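Local atomic coordinates of serine hydrolase CCSP0084 (Cycloclasticus sp. P1, PDB entry 4I3F), a protein that probably hydrolyses carbon-carbon bonds of meta-cleavage products and ester bonds, as a serine hydrolase of the alpha/beta-hydrolase family. Residues 39-44 with 73-78. Sequence-based numbering, arbitrary orientation.
Sequences AGTDKD and NYHCLA
Ala-39 and Cys-76 form an antiparallel hydrogen-bonded pair where strand 32-39 ends against strand 75-79, the antiparallel seam that joins the N-terminal hairpin to the parallel strands of this alpha/beta-hydrolase sheet. Cys-76 N donates to Ala-39 O at 2.8 Å, tilted 23° from the carbonyl plane, whereas Ala-39 N reaches a lone pair of Cys-76 O. Beyond the pair, the chain folds over His-75 in a type I turn from Gly-40 to Lys-43, closed by Lys-43 N on Gly-40 O. A beta carbon on Gly-40 would point at Tyr-74 O and collide with it; the positive phi also favours glycine.

With His-75 CG anti to the backbone N (chi1 176°), the imidazole extends under the turn, and Thr-41 CA sits over one face in a CH-pi contact, 4.1 Å from the centroid. Thr-41 CG2 reaches past His-75 NE2 at 3.9 Å, the two side chains crossing at a slant, while Thr-41 OG1 bonds to Gln-23. On the opposite face, Leu-77 CD1 lies 3.8 Å above the ring plane, over its centre. In the plane of the ring, Ala-39 O approaches CD2, and a water joins ND1 to Lys-43 O; NE2 is bonded to Glu-38, and packing on both faces and bonds at both nitrogens together restrain the ring. Glu-38 would probably lose this partner, and a gap open between Thr-41 and Leu-77, were an alanine here instead of His-75.

Lys-43 runs alongside the backbone of 73-75: CB packs 3.5 Å from His-75 N, chi1 (-54°) brings CG against Tyr-74 C, and a bend at chi2 turns CD toward the carbonyl of Asn-73. Its NZ makes a weak bond to Glu-72 O and ends on a second water, 2.9 Å away, which Asn-73 ND2 also meets weakly.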
ATOM      1  N   ALA A  39       9.894 -10.585   8.729  1.00 18.40           N
ATOM      2  CA  ALA A  39      10.741 -11.690   8.286  1.00 18.84           C
ATOM      3  C   ALA A  39      12.154 -11.159   8.097  1.00 19.23           C
ATOM      4  O   ALA A  39      12.343  -9.944   7.989  1.00 19.23           O
ATOM      5  CB  ALA A  39      10.208 -12.293   7.001  1.00 22.55           C
ATOM      6  N   GLY A  40      13.132 -12.060   8.053  1.00 21.14           N
ATOM      7  CA  GLY A  40      14.519 -11.668   7.876  1.00 20.65           C
ATOM      8  C   GLY A  40      14.997 -10.783   9.012  1.00 21.09           C
ATOM      9  O   GLY A  40      15.760  -9.843   8.799  1.00 19.97           O
ATOM     10  N   THR A  41      14.569 -11.098  10.231  1.00 23.46           N
ATOM     11  CA  THR A  41      14.826 -10.219  11.367  1.00 20.62           C
ATOM     12  C   THR A  41      16.305 -10.128  11.746  1.00 24.44           C
ATOM     13  O   THR A  41      16.703  -9.235  12.496  1.00 28.98           O
ATOM     14  CB  THR A  41      13.978 -10.604  12.594  1.00 22.82           C
ATOM     15  OG1 THR A  41      14.239 -11.965  12.955  1.00 23.74           O
ATOM     16  CG2 THR A  41      12.490 -10.447  12.285  1.00 27.79           C
ATOM     17  N   ASP A  42      17.114 -11.039  11.215  1.00 21.54           N
ATOM     18  CA  ASP A  42      18.548 -11.026  11.472  1.00 28.40           C
ATOM     19  C   ASP A  42      19.321 -10.134  10.495  1.00 31.41           C
ATOM     20  O   ASP A  42      20.521  -9.907  10.675  1.00 30.49           O
ATOM     21  CB  ASP A  42      19.107 -12.452  11.450  1.00 34.30           C
ATOM     22  CG  ASP A  42      18.740 -13.212  10.182  1.00 45.61           C
ATOM     23  OD1 ASP A  42      17.710 -12.886   9.553  1.00 38.20           O
ATOM     24  OD2 ASP A  42      19.479 -14.156   9.821  1.00 51.09           O
ATOM     25  N   LYS A  43      18.633  -9.623   9.474  1.00 23.56           N
ATOM     26  CA  LYS A  43      19.286  -8.809   8.440  1.00 24.46           C
ATOM     27  C   LYS A  43      19.517  -7.361   8.888  1.00 25.37           C
ATOM     28  O   LYS A  43      18.778  -6.830   9.718  1.00 28.44           O
ATOM     29  CB  LYS A  43      18.476  -8.830   7.135  1.00 21.10           C
ATOM     30  CG  LYS A  43      18.175 -10.233   6.602  1.00 25.71           C
ATOM     31  CD  LYS A  43      19.446 -11.005   6.284  1.00 25.23           C
ATOM     32  CE  LYS A  43      19.132 -12.421   5.833  1.00 31.29           C
ATOM     33  NZ  LYS A  43      20.359 -13.164   5.415  1.00 34.23           N
ATOM     34  N   ASP A  44      20.534  -6.721   8.314  1.00 28.43           N
ATOM     35  CA  ASP A  44      20.961  -5.398   8.765  1.00 26.24           C
ATOM     36  C   ASP A  44      20.156  -4.240   8.170  1.00 26.92           C
ATOM     37  O   ASP A  44      19.988  -3.201   8.806  1.00 26.19           O
ATOM     38  CB  ASP A  44      22.451  -5.198   8.479  1.00 33.79           C
ATOM     39  CG  ASP A  44      23.321  -6.271   9.115  1.00 43.75           C
ATOM     40  OD1 ASP A  44      22.972  -6.767  10.211  1.00 43.26           O
ATOM     41  OD2 ASP A  44      24.355  -6.620   8.508  1.00 44.08           O
ATOM     42  N   ASN A  73      17.430 -11.353   2.083  1.00 22.19           N
ATOM     43  CA  ASN A  73      18.480 -10.347   2.161  1.00 20.47           C
ATOM     44  C   ASN A  73      18.106  -9.108   2.968  1.00 19.19           C
ATOM     45  O   ASN A  73      18.974  -8.295   3.311  1.00 21.03           O
ATOM     46  CB  ASN A  73      18.927  -9.960   0.743  1.00 24.39           C
ATOM     47  CG  ASN A  73      19.479 -11.149  -0.038  1.00 30.74           C
ATOM     48  OD1 ASN A  73      18.771 -11.775  -0.830  1.00 32.80           O
ATOM     49  ND2 ASN A  73      20.743 -11.473   0.197  1.00 28.82           N
ATOM     50  N   TYR A  74      16.822  -8.963   3.285  1.00 16.45           N
ATOM     51  CA  TYR A  74      16.344  -7.767   3.975  1.00 16.10           C
ATOM     52  C   TYR A  74      15.459  -8.086   5.168  1.00 17.89           C
ATOM     53  O   TYR A  74      14.736  -9.085   5.166  1.00 16.53           O
ATOM     54  CB  TYR A  74      15.561  -6.863   3.013  1.00 15.14           C
ATOM     55  CG  TYR A  74      16.431  -6.241   1.948  1.00 15.24           C
ATOM     56  CD1 TYR A  74      17.125  -5.061   2.195  1.00 17.36           C
ATOM     57  CD2 TYR A  74      16.575  -6.845   0.700  1.00 14.99           C
ATOM     58  CE1 TYR A  74      17.926  -4.497   1.233  1.00 19.90           C
ATOM     59  CE2 TYR A  74      17.381  -6.295  -0.263  1.00 15.53           C
ATOM     60  CZ  TYR A  74      18.052  -5.118   0.010  1.00 20.68           C
ATOM     61  OH  TYR A  74      18.857  -4.562  -0.952  1.00 19.03           O
ATOM     62  N   HIS A  75      15.523  -7.229   6.187  1.00 17.30           N
ATOM     63  CA  HIS A  75      14.599  -7.291   7.314  1.00 14.87           C
ATOM     64  C   HIS A  75      13.297  -6.647   6.888  1.00 13.44           C
ATOM     65  O   HIS A  75      13.228  -5.432   6.708  1.00 15.49           O
ATOM     66  CB  HIS A  75      15.189  -6.542   8.513  1.00 15.08           C
ATOM     67  CG  HIS A  75      14.274  -6.466   9.698  1.00 17.79           C
ATOM     68  ND1 HIS A  75      14.497  -5.603  10.750  1.00 19.51           N
ATOM     69  CD2 HIS A  75      13.133  -7.135   9.995  1.00 18.22           C
ATOM     70  CE1 HIS A  75      13.534  -5.744  11.645  1.00 24.82           C
ATOM     71  NE2 HIS A  75      12.697  -6.670  11.213  1.00 24.98           N
ATOM     72  N   CYS A  76      12.254  -7.455   6.723  1.00 14.88           N
ATOM     73  CA  CYS A  76      10.973  -6.940   6.252  1.00 14.99           C
ATOM     74  C   CYS A  76       9.991  -6.699   7.386  1.00 13.12           C
ATOM     75  O   CYS A  76       9.793  -7.568   8.234  1.00 15.77           O
ATOM     76  CB  CYS A  76      10.354  -7.913   5.252  1.00 14.19           C
ATOM     77  SG  CYS A  76      11.320  -8.094   3.737  1.00 16.90           S
ATOM     78  N   LEU A  77       9.373  -5.516   7.384  1.00 14.45           N
ATOM     79  CA  LEU A  77       8.297  -5.196   8.312  1.00 13.57           C
ATOM     80  C   LEU A  77       7.053  -4.864   7.488  1.00  9.81           C
ATOM     81  O   LEU A  77       7.089  -3.974   6.639  1.00 11.96           O
ATOM     82  CB  LEU A  77       8.681  -4.014   9.210  1.00 13.64           C
ATOM     83  CG  LEU A  77       9.941  -4.248  10.048  1.00 16.44           C
ATOM     84  CD1 LEU A  77      11.184  -3.724   9.343  1.00 15.69           C
ATOM     85  CD2 LEU A  77       9.793  -3.624  11.432  1.00 24.38           C
ATOM     86  N   ALA A  78       5.965  -5.595   7.722  1.00 11.35           N
ATOM     87  CA  ALA A  78       4.720  -5.373   6.982  1.00  9.34           C
ATOM     88  C   ALA A  78       3.552  -5.285   7.949  1.00  9.93           C
ATOM     89  O   ALA A  78       2.980  -6.306   8.335  1.00 12.57           O
ATOM     90  CB  ALA A  78       4.487  -6.499   5.979  1.00 14.53           C
TER
HETATM   91  O   HOH W   1      17.106  -4.430  10.404  1.00 28.75           O
HETATM   92  O   HOH W   2      21.804 -11.736   3.338  1.00 45.39           O